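Side-chain contacts in uroporphyrin-III C-methyltransferase (Thermus thermophilus, PDB 1VE2), which probably transfers methyl groups from S-adenosyl-L-methionine to uroporphyrinogen III in porphyrin biosynthesis: residues 72-76 against 77-81; 174-177 against 178-182; 186-190 against 191-195; 220-223 against 224-227. All coordinates share one frame; numbering follows the deposited sequence.

Interaction 1. Residues 72-76 against 77-81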
loop_
_atom_site.group_PDB
_atom_site.type_symbol
_atom_site.label_atom_id
_atom_site.label_comp_id
_atom_site.label_asym_id
_atom_site.label_seq_id
_atom_site.Cartn_x
_atom_site.Cartn_y
_atom_site.Cartn_z
ATOM N N ILE A 72 -22.868 13.382 0.946
ATOM C CA ILE A 72 -23.828 13.388 2.035
ATOM C C ILE A 72 -25.236 13.611 1.488
ATOM O O ILE A 72 -26.159 12.884 1.846
ATOM C CB ILE A 72 -23.479 14.481 3.076
ATOM C CG1 ILE A 72 -22.166 14.108 3.782
ATOM C CG2 ILE A 72 -24.613 14.636 4.098
ATOM C CD1 ILE A 72 -21.593 15.200 4.673
ATOM N N ALA A 73 -25.401 14.598 0.611
ATOM C CA ALA A 73 -26.717 14.877 0.037
ATOM C C ALA A 73 -27.282 13.627 -0.644
ATOM O O ALA A 73 -28.427 13.245 -0.405
ATOM C CB ALA A 73 -26.623 16.028 -0.969
ATOM N N LEU A 74 -26.473 12.992 -1.485
ATOM C CA LEU A 74 -26.898 11.794 -2.201
ATOM C C LEU A 74 -27.342 10.662 -1.284
ATOM O O LEU A 74 -28.355 10.009 -1.547
ATOM C CB LEU A 74 -25.775 11.303 -3.116
ATOM C CG LEU A 74 -25.582 12.153 -4.373
ATOM C CD1 LEU A 74 -24.256 11.823 -5.040
ATOM C CD2 LEU A 74 -26.751 11.912 -5.319
ATOM N N ALA A 75 -26.585 10.426 -0.216
ATOM C CA ALA A 75 -26.915 9.361 0.724
ATOM C C ALA A 75 -28.225 9.655 1.458
ATOM O O ALA A 75 -29.011 8.746 1.744
ATOM C CB ALA A 75 -25.782 9.183 1.734
ATOM N N ARG A 76 -28.455 10.922 1.775
ATOM C CA ARG A 76 -29.676 11.299 2.473
ATOM C C ARG A 76 -30.890 11.162 1.555
ATOM O O ARG A 76 -32.020 11.035 2.027
ATOM C CB ARG A 76 -29.540 12.717 3.033
ATOM C CG ARG A 76 -28.651 12.754 4.277
ATOM C CD ARG A 76 -28.387 14.159 4.788
ATOM N NE ARG A 76 -27.762 14.124 6.109
ATOM C CZ ARG A 76 -27.128 15.150 6.668
ATOM N NH1 ARG A 76 -27.028 16.306 6.021
ATOM N NH2 ARG A 76 -26.594 15.022 7.875
ATOM N N GLU A 77 -30.643 11.181 0.247
ATOM C CA GLU A 77 -31.704 11.010 -0.745
ATOM C C GLU A 77 -32.030 9.519 -0.809
ATOM O O GLU A 77 -32.974 9.101 -1.482
ATOM C CB GLU A 77 -31.239 11.490 -2.124
ATOM C CG GLU A 77 -31.331 12.991 -2.339
ATOM C CD GLU A 77 -30.753 13.419 -3.670
ATOM O OE1 GLU A 77 -30.888 12.650 -4.644
ATOM O OE2 GLU A 77 -30.175 14.528 -3.750
ATOM N N GLY A 78 -31.227 8.724 -0.108
ATOM C CA GLY A 78 -31.429 7.286 -0.068
ATOM C C GLY A 78 -30.653 6.501 -1.111
ATOM O O GLY A 78 -30.924 5.323 -1.329
ATOM N N ARG A 79 -29.679 7.142 -1.747
ATOM C CA ARG A 79 -28.877 6.493 -2.779
ATOM C C ARG A 79 -27.589 5.850 -2.271
ATOM O O ARG A 79 -27.049 6.248 -1.237
ATOM C CB ARG A 79 -28.514 7.503 -3.869
ATOM C CG ARG A 79 -29.665 7.939 -4.762
ATOM C CD ARG A 79 -29.212 9.070 -5.668
ATOM N NE ARG A 79 -30.047 9.219 -6.856
ATOM C CZ ARG A 79 -30.083 8.351 -7.864
ATOM N NH1 ARG A 79 -29.332 7.259 -7.838
ATOM N NH2 ARG A 79 -30.867 8.579 -8.909
ATOM N N VAL A 80 -27.117 4.848 -3.012
ATOM C CA VAL A 80 -25.864 4.159 -2.711
ATOM C C VAL A 80 -24.883 4.806 -3.668
ATOM O O VAL A 80 -25.039 4.703 -4.879
ATOM C CB VAL A 80 -25.930 2.657 -3.034
ATOM C CG1 VAL A 80 -24.535 2.040 -2.932
ATOM C CG2 VAL A 80 -26.887 1.968 -2.076
ATOM N N VAL A 81 -23.873 5.478 -3.136
ATOM C CA VAL A 81 -22.933 6.156 -4.000
ATOM C C VAL A 81 -21.486 5.843 -3.665
ATOM O O VAL A 81 -21.181 5.278 -2.612
ATOM C CB VAL A 81 -23.169 7.676 -3.943
ATOM C CG1 VAL A 81 -24.587 7.985 -4.427
ATOM C CG2 VAL A 81 -22.988 8.180 -2.528
#
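L74, G78 and R79 meet in a Schellman motif that ends helix 64-76 and turns the chain into strand 80-85, an alpha-to-beta joint of the parallel sheet. Backbone bonds make the cap. G78 N donates to A75 O over 2.9 Å, from above the carbonyl plane, and R79 N reaches back to L74 O over 3.2 Å with an N-H...O angle of 156°. E77 N adds two weak bonds, to A73 O and L74 O, so L74 O takes two donors as the helix unwinds. G78 has a positive phi of 93°, where a side chain would be jammed against the preceding carbonyl oxygen; glycine fits there without strain.

Apolar contacts fill the inside of the bend. L74 has CG anti to its carbonyl carbon (chi1 -74°), and its side chain crosses those of R79 and V81 at a slant: CD2 lies 3.8 Å from R79 CD, and CD1 is 3.9 Å from V81 CG1. A branched leucine can serve both at once, while V31 of strand 31-34 touches all three side chains.

Charged groups stay outside. R79 lends its methylenes to L74 and sends its guanidinium on to a salt bridge with E30; R76 NH2 bonds A105 O. V81, a beta-branched residue suited to a strand, points back at the helix, its CG1 3.8 Å from L74 CB.

Interaction 2. Residues 174-177 against 178-182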
loop_
_atom_site.group_PDB
_atom_site.type_symbol
_atom_site.label_atom_id
_atom_site.label_comp_id
_atom_site.label_asym_id
_atom_site.label_seq_id
_atom_site.Cartn_x
_atom_site.Cartn_y
_atom_site.Cartn_z
ATOM N N GLU A 174 19.430 17.006 2.008
ATOM C CA GLU A 174 19.313 17.120 3.455
ATOM C C GLU A 174 18.964 15.769 4.081
ATOM O O GLU A 174 18.847 15.654 5.300
ATOM C CB GLU A 174 18.228 18.129 3.822
ATOM C CG GLU A 174 18.455 19.524 3.287
ATOM C CD GLU A 174 17.355 20.475 3.702
ATOM O OE1 GLU A 174 16.183 20.230 3.338
ATOM O OE2 GLU A 174 17.663 21.467 4.396
ATOM N N ARG A 175 18.796 14.752 3.240
ATOM C CA ARG A 175 18.452 13.417 3.716
ATOM C C ARG A 175 19.344 12.350 3.101
ATOM O O ARG A 175 19.587 11.310 3.712
ATOM C CB ARG A 175 16.989 13.102 3.385
ATOM C CG ARG A 175 15.981 13.973 4.115
ATOM C CD ARG A 175 15.782 13.521 5.552
ATOM N NE ARG A 175 14.834 14.377 6.261
ATOM C CZ ARG A 175 15.165 15.474 6.936
ATOM N NH1 ARG A 175 16.434 15.859 7.006
ATOM N NH2 ARG A 175 14.225 16.188 7.544
ATOM N N PHE A 176 19.829 12.616 1.889
ATOM C CA PHE A 176 20.679 11.670 1.175
ATOM C C PHE A 176 21.880 12.345 0.519
ATOM O O PHE A 176 21.809 13.504 0.110
ATOM C CB PHE A 176 19.867 10.972 0.085
ATOM C CG PHE A 176 18.686 10.208 0.607
ATOM C CD1 PHE A 176 18.822 8.886 1.011
ATOM C CD2 PHE A 176 17.435 10.813 0.705
ATOM C CE1 PHE A 176 17.730 8.178 1.502
ATOM C CE2 PHE A 176 16.339 10.109 1.196
ATOM C CZ PHE A 176 16.490 8.792 1.593
ATOM N N PRO A 177 23.004 11.624 0.420
ATOM C CA PRO A 177 24.187 12.212 -0.211
ATOM C C PRO A 177 23.927 12.327 -1.716
ATOM O O PRO A 177 23.073 11.620 -2.261
ATOM C CB PRO A 177 25.287 11.216 0.131
ATOM C CG PRO A 177 24.548 9.911 0.225
ATOM C CD PRO A 177 23.311 10.300 0.986
ATOM N N PRO A 178 24.658 13.216 -2.408
ATOM C CA PRO A 178 24.473 13.402 -3.852
ATOM C C PRO A 178 24.667 12.165 -4.728
ATOM O O PRO A 178 24.171 12.124 -5.850
ATOM C CB PRO A 178 25.461 14.522 -4.181
ATOM C CG PRO A 178 26.552 14.311 -3.182
ATOM C CD PRO A 178 25.781 14.033 -1.913
ATOM N N GLU A 179 25.369 11.156 -4.222
ATOM C CA GLU A 179 25.605 9.943 -5.003
ATOM C C GLU A 179 24.516 8.880 -4.856
ATOM O O GLU A 179 24.547 7.857 -5.542
ATOM C CB GLU A 179 26.951 9.302 -4.634
ATOM C CG GLU A 179 27.854 10.116 -3.721
ATOM C CD GLU A 179 27.683 9.770 -2.251
ATOM O OE1 GLU A 179 27.672 8.565 -1.908
ATOM O OE2 GLU A 179 27.579 10.710 -1.438
ATOM N N THR A 180 23.557 9.120 -3.970
ATOM C CA THR A 180 22.489 8.154 -3.731
ATOM C C THR A 180 21.633 7.848 -4.955
ATOM O O THR A 180 21.157 8.756 -5.637
ATOM C CB THR A 180 21.558 8.630 -2.597
ATOM O OG1 THR A 180 22.333 8.884 -1.423
ATOM C CG2 THR A 180 20.514 7.563 -2.277
ATOM N N PRO A 181 21.437 6.553 -5.255
ATOM C CA PRO A 181 20.626 6.138 -6.403
ATOM C C PRO A 181 19.222 6.727 -6.293
ATOM O O PRO A 181 18.636 6.749 -5.211
ATOM C CB PRO A 181 20.625 4.618 -6.287
ATOM C CG PRO A 181 21.967 4.337 -5.707
ATOM C CD PRO A 181 22.090 5.389 -4.631
ATOM N N LEU A 182 18.697 7.208 -7.415
ATOM C CA LEU A 182 17.370 7.805 -7.455
ATOM C C LEU A 182 16.615 7.370 -8.705
ATOM O O LEU A 182 17.192 7.269 -9.794
ATOM C CB LEU A 182 17.478 9.331 -7.419
ATOM C CG LEU A 182 16.170 10.127 -7.338
ATOM C CD1 LEU A 182 16.418 11.447 -6.642
ATOM C CD2 LEU A 182 15.597 10.343 -8.726
#
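A type I beta turn from P177 to T180 leads the chain into strand 181-186 of the mixed sheet. Its closing bond runs from T180 N to P177 O over 3.1 Å and is nearly straight, with an N-H...O angle of 165°, though the donor stands above the carbonyl plane. P178 occupies the second position, where the ring's fixed phi of -58° matches what this turn needs. P177 lies before it with an extended backbone, and its CB rests 3.5 Å from P178 CD.

T180 closes the turn and turns both its branches to the first segment. Its OG1 lies 3.0 Å from the same P177 O, though whether the hydroxyl proton goes there is not settled. The torsion that sets OG1 anti to the carbonyl carbon (chi1 -56°) brings the hydroxyl over the CG-CD side of the P177 ring, which the threonine crosses at about a right angle, and leaves the methyl beside F176. A small side chain with one polar and one apolar branch suits this buried spot. V218 of strand 214-218 touches both F176 and T180, while R199 NH1 bonds E179 O. On the apolar branch, T180 CG2 approaches the F176 ring obliquely, 3.9 Å from CD1.

Interaction 3. Residues 186-190 against 191-195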
loop_
_atom_site.group_PDB
_atom_site.type_symbol
_atom_site.label_atom_id
_atom_site.label_comp_id
_atom_site.label_asym_id
_atom_site.label_seq_id
_atom_site.Cartn_x
_atom_site.Cartn_y
_atom_site.Cartn_z
ATOM N N ALA A 186 7.127 7.689 -13.987
ATOM C CA ALA A 186 5.912 8.384 -14.371
ATOM C C ALA A 186 4.933 7.482 -15.103
ATOM O O ALA A 186 5.330 6.575 -15.830
ATOM C CB ALA A 186 6.258 9.592 -15.237
ATOM N N ARG A 187 3.649 7.747 -14.889
ATOM C CA ARG A 187 2.560 7.012 -15.521
ATOM C C ARG A 187 2.725 5.495 -15.492
ATOM O O ARG A 187 2.470 4.813 -16.487
ATOM C CB ARG A 187 2.398 7.499 -16.964
ATOM C CG ARG A 187 2.179 9.007 -17.076
ATOM C CD ARG A 187 2.106 9.463 -18.531
ATOM N NE ARG A 187 0.898 8.979 -19.198
ATOM C CZ ARG A 187 -0.324 9.460 -18.984
ATOM N NH1 ARG A 187 -0.512 10.451 -18.119
ATOM N NH2 ARG A 187 -1.361 8.943 -19.628
ATOM N N VAL A 188 3.147 4.964 -14.349
ATOM C CA VAL A 188 3.325 3.521 -14.227
ATOM C C VAL A 188 1.984 2.828 -14.424
ATOM O O VAL A 188 0.986 3.215 -13.819
ATOM C CB VAL A 188 3.883 3.128 -12.842
ATOM C CG1 VAL A 188 4.036 1.607 -12.758
ATOM C CG2 VAL A 188 5.215 3.818 -12.609
ATOM N N GLY A 189 1.968 1.811 -15.283
ATOM C CA GLY A 189 0.747 1.073 -15.545
ATOM C C GLY A 189 -0.147 1.732 -16.581
ATOM O O GLY A 189 -1.177 1.174 -16.954
ATOM N N TRP A 190 0.251 2.913 -17.047
ATOM C CA TRP A 190 -0.518 3.665 -18.042
ATOM C C TRP A 190 0.258 3.820 -19.346
ATOM O O TRP A 190 1.479 3.662 -19.379
ATOM C CB TRP A 190 -0.810 5.080 -17.535
ATOM C CG TRP A 190 -1.748 5.189 -16.383
ATOM C CD1 TRP A 190 -1.640 4.576 -15.167
ATOM C CD2 TRP A 190 -2.923 6.002 -16.321
ATOM N NE1 TRP A 190 -2.678 4.962 -14.347
ATOM C CE2 TRP A 190 -3.480 5.838 -15.032
ATOM C CE3 TRP A 190 -3.561 6.859 -17.232
ATOM C CZ2 TRP A 190 -4.644 6.498 -14.630
ATOM C CZ3 TRP A 190 -4.719 7.515 -16.834
ATOM C CH2 TRP A 190 -5.248 7.330 -15.541
ATOM N N PRO A 191 -0.448 4.131 -20.446
ATOM C CA PRO A 191 0.259 4.312 -21.719
ATOM C C PRO A 191 1.183 5.512 -21.492
ATOM O O PRO A 191 0.781 6.484 -20.853
ATOM C CB PRO A 191 -0.867 4.645 -22.697
ATOM C CG PRO A 191 -2.045 3.914 -22.124
ATOM C CD PRO A 191 -1.909 4.169 -20.638
ATOM N N GLY A 192 2.412 5.449 -21.990
ATOM C CA GLY A 192 3.323 6.565 -21.788
ATOM C C GLY A 192 4.149 6.428 -20.520
ATOM O O GLY A 192 4.758 7.390 -20.043
ATOM N N GLU A 193 4.159 5.222 -19.967
ATOM C CA GLU A 193 4.921 4.923 -18.765
ATOM C C GLU A 193 6.395 5.200 -19.027
ATOM O O GLU A 193 6.945 4.771 -20.043
ATOM C CB GLU A 193 4.735 3.455 -18.394
ATOM C CG GLU A 193 5.657 2.967 -17.300
ATOM C CD GLU A 193 5.486 1.491 -17.036
ATOM O OE1 GLU A 193 4.385 1.084 -16.611
ATOM O OE2 GLU A 193 6.453 0.737 -17.260
ATOM N N ALA A 194 7.037 5.914 -18.107
ATOM C CA ALA A 194 8.448 6.242 -18.260
ATOM C C ALA A 194 9.207 6.138 -16.939
ATOM O O ALA A 194 8.755 6.643 -15.912
ATOM C CB ALA A 194 8.591 7.649 -18.839
ATOM N N VAL A 195 10.361 5.480 -16.979
ATOM C CA VAL A 195 11.199 5.308 -15.796
ATOM C C VAL A 195 12.625 5.764 -16.085
ATOM O O VAL A 195 13.202 5.402 -17.111
ATOM C CB VAL A 195 11.245 3.824 -15.349
ATOM C CG1 VAL A 195 12.160 3.671 -14.151
ATOM C CG2 VAL A 195 9.849 3.339 -15.009
#
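R187 folds back over the hairpin connection to hold the carbonyl of P191. Its chain bends at chi3 (69°), which turns the guanidinium edge toward P191 O; NE donates over 3.0 Å at an N-H...O angle of 163°, with the oxygen in the guanidinium plane and the nitrogen in the carbonyl plane. NH2 adds a weak bond to the same oxygen, and NH1 goes to S212 O, so the flat group is fixed on more than one side. A leucine here would probably leave P191 O without its main donor and let the 190-193 turn swing more freely.

E193 reaches across in the reverse direction. With CG opposite the backbone N (chi1 170°) and an extended chain, it passes V188 obliquely and accepts G189 N on the anti lone pair of OE1, over 2.9 Å and essentially straight. W190 lays its CB 3.4 Å from P191 CD, while its indole leads away to bond F12 O through NE1 and to meet H39 edge-to-face.

G189 and G192 have positive phi, which glycine tolerates easily, and a CB on G192 would sit tight against R187 NE. Beneath the turns, A186 and A194 pair through A186 N to A194 O (2.7 Å) and A194 N to A186 O (2.9 Å). Two successive type II turns, 187-190 and 190-193, thus complete a beta hairpin between antiparallel strands 181-186 and 194-199.

Interaction 4. Residues 220-223 against 224-227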
loop_
_atom_site.group_PDB
_atom_site.type_symbol
_atom_site.label_atom_id
_atom_site.label_comp_id
_atom_site.label_asym_id
_atom_site.label_seq_id
_atom_site.Cartn_x
_atom_site.Cartn_y
_atom_site.Cartn_z
ATOM N N LYS A 220 19.638 3.689 -1.089
ATOM C CA LYS A 220 20.507 2.594 -1.507
ATOM C C LYS A 220 19.784 1.443 -2.207
ATOM O O LYS A 220 20.365 0.772 -3.063
ATOM C CB LYS A 220 21.274 2.043 -0.299
ATOM C CG LYS A 220 22.265 3.024 0.318
ATOM C CD LYS A 220 22.981 2.417 1.512
ATOM C CE LYS A 220 24.024 3.375 2.067
ATOM N NZ LYS A 220 24.753 2.782 3.220
ATOM N N VAL A 221 18.520 1.210 -1.861
ATOM C CA VAL A 221 17.787 0.110 -2.475
ATOM C C VAL A 221 17.546 0.335 -3.971
ATOM O O VAL A 221 17.394 -0.617 -4.730
ATOM C CB VAL A 221 16.415 -0.125 -1.787
ATOM C CG1 VAL A 221 15.453 1.006 -2.129
ATOM C CG2 VAL A 221 15.849 -1.483 -2.211
ATOM N N VAL A 222 17.504 1.595 -4.384
ATOM C CA VAL A 222 17.272 1.933 -5.787
ATOM C C VAL A 222 18.431 1.443 -6.664
ATOM O O VAL A 222 18.309 1.359 -7.894
ATOM C CB VAL A 222 17.078 3.465 -5.951
ATOM C CG1 VAL A 222 16.913 3.830 -7.412
ATOM C CG2 VAL A 222 15.838 3.915 -5.176
ATOM N N GLY A 223 19.546 1.092 -6.028
ATOM C CA GLY A 223 20.694 0.610 -6.777
ATOM C C GLY A 223 20.424 -0.714 -7.464
ATOM O O GLY A 223 21.157 -1.118 -8.363
ATOM N N LEU A 224 19.362 -1.395 -7.048
ATOM C CA LEU A 224 19.001 -2.684 -7.633
ATOM C C LEU A 224 18.024 -2.551 -8.798
ATOM O O LEU A 224 17.771 -3.518 -9.517
ATOM C CB LEU A 224 18.331 -3.566 -6.583
ATOM C CG LEU A 224 19.081 -4.019 -5.334
ATOM C CD1 LEU A 224 18.094 -4.704 -4.401
ATOM C CD2 LEU A 224 20.211 -4.958 -5.716
ATOM N N TYR A 225 17.475 -1.357 -8.977
ATOM C CA TYR A 225 16.464 -1.136 -9.999
ATOM C C TYR A 225 16.852 -1.415 -11.444
ATOM O O TYR A 225 16.008 -1.828 -12.238
ATOM C CB TYR A 225 15.900 0.277 -9.846
ATOM C CG TYR A 225 15.003 0.435 -8.621
ATOM C CD1 TYR A 225 14.976 -0.540 -7.616
ATOM C CD2 TYR A 225 14.187 1.555 -8.468
ATOM C CE1 TYR A 225 14.153 -0.401 -6.493
ATOM C CE2 TYR A 225 13.359 1.705 -7.346
ATOM C CZ TYR A 225 13.350 0.725 -6.367
ATOM O OH TYR A 225 12.545 0.874 -5.259
ATOM N N GLY A 226 18.120 -1.204 -11.787
ATOM C CA GLY A 226 18.555 -1.461 -13.149
ATOM C C GLY A 226 18.396 -2.922 -13.520
ATOM O O GLY A 226 17.941 -3.255 -14.614
ATOM N N GLU A 227 18.754 -3.804 -12.598
ATOM C CA GLU A 227 18.664 -5.232 -12.842
ATOM C C GLU A 227 17.245 -5.781 -12.689
ATOM O O GLU A 227 16.910 -6.810 -13.272
ATOM C CB GLU A 227 19.631 -5.959 -11.902
ATOM C CG GLU A 227 19.538 -7.478 -11.908
ATOM C CD GLU A 227 20.638 -8.127 -11.081
ATOM O OE1 GLU A 227 21.038 -7.539 -10.053
ATOM O OE2 GLU A 227 21.095 -9.228 -11.448
HETATM O O HOH W 1 20.644 -2.603 -10.696
HETATM O O HOH W 2 20.525 0.478 -11.220
#
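V221 and V222 meet L224 and Y225 where a 3-10 turn runs into helix 225-228. V221 comes first: its carbonyl oxygen accepts L224 N over 3.1 Å at an N-H...O angle of 168°, with the donor above the carbonyl plane. The side chains touch more lightly, V221 CG2 being 4.5 Å from L224 CD1.

V222 makes the closest side-chain packing. Its oxygen takes Y225 N over 3.0 Å, a second i to i+3 bond of the 3-10 kind, and its CA stands over the tyrosine ring, 3.8 Å from the centroid and only 8° off the normal, a CH-pi contact. The ring is put there by chi1 of -72°, which carries CG beside the backbone N and back over the preceding turn. V222 CG1 lies 3.7 Å from Y225 CD2, and CG2 nears CE2, so the two branches of the valine border one side of the ring. Were Y225 an alanine, the V222 CA would probably lose the ring face it packs on, and P128 O the hydroxyl that bonds it.

G223 follows, where a CB would be crowded by K220 O. Its own oxygen accepts a proton from water 1 (2.8 Å), which in turn accepts from E227 N; water 2 donates weakly to the same oxygen and accepts from G226 N.

Around this turn, V222 and Y225 pack on A183 of strand 181-186 and V217 of strand 214-218. On another side, helix 95-105 of the second subunit comes up: L224 meets L100 of that subunit, and E227 forms a salt bridge with its R104.

In the fold
Along the chain the four contacts follow in series, and in space they divide between two sheets. Interaction 1 joins helix 64-76 to a strand of the parallel sheet; its centre lies about 49 Å from that of interaction 2, on the opposite side of the chain's centre. The other three gather about the mixed sheet. Interactions 2 and 3 shape opposite ends of strand 181-186, with centres about 24 Å apart. Interaction 4 follows strand 214-218, which neighbours 181-186, and touches interaction 2: P181 CB packs 3.7 Å from G223 N. The contacts thus lie where the chain enters or leaves strands of both sheets, and interaction 4 also meets the second subunit.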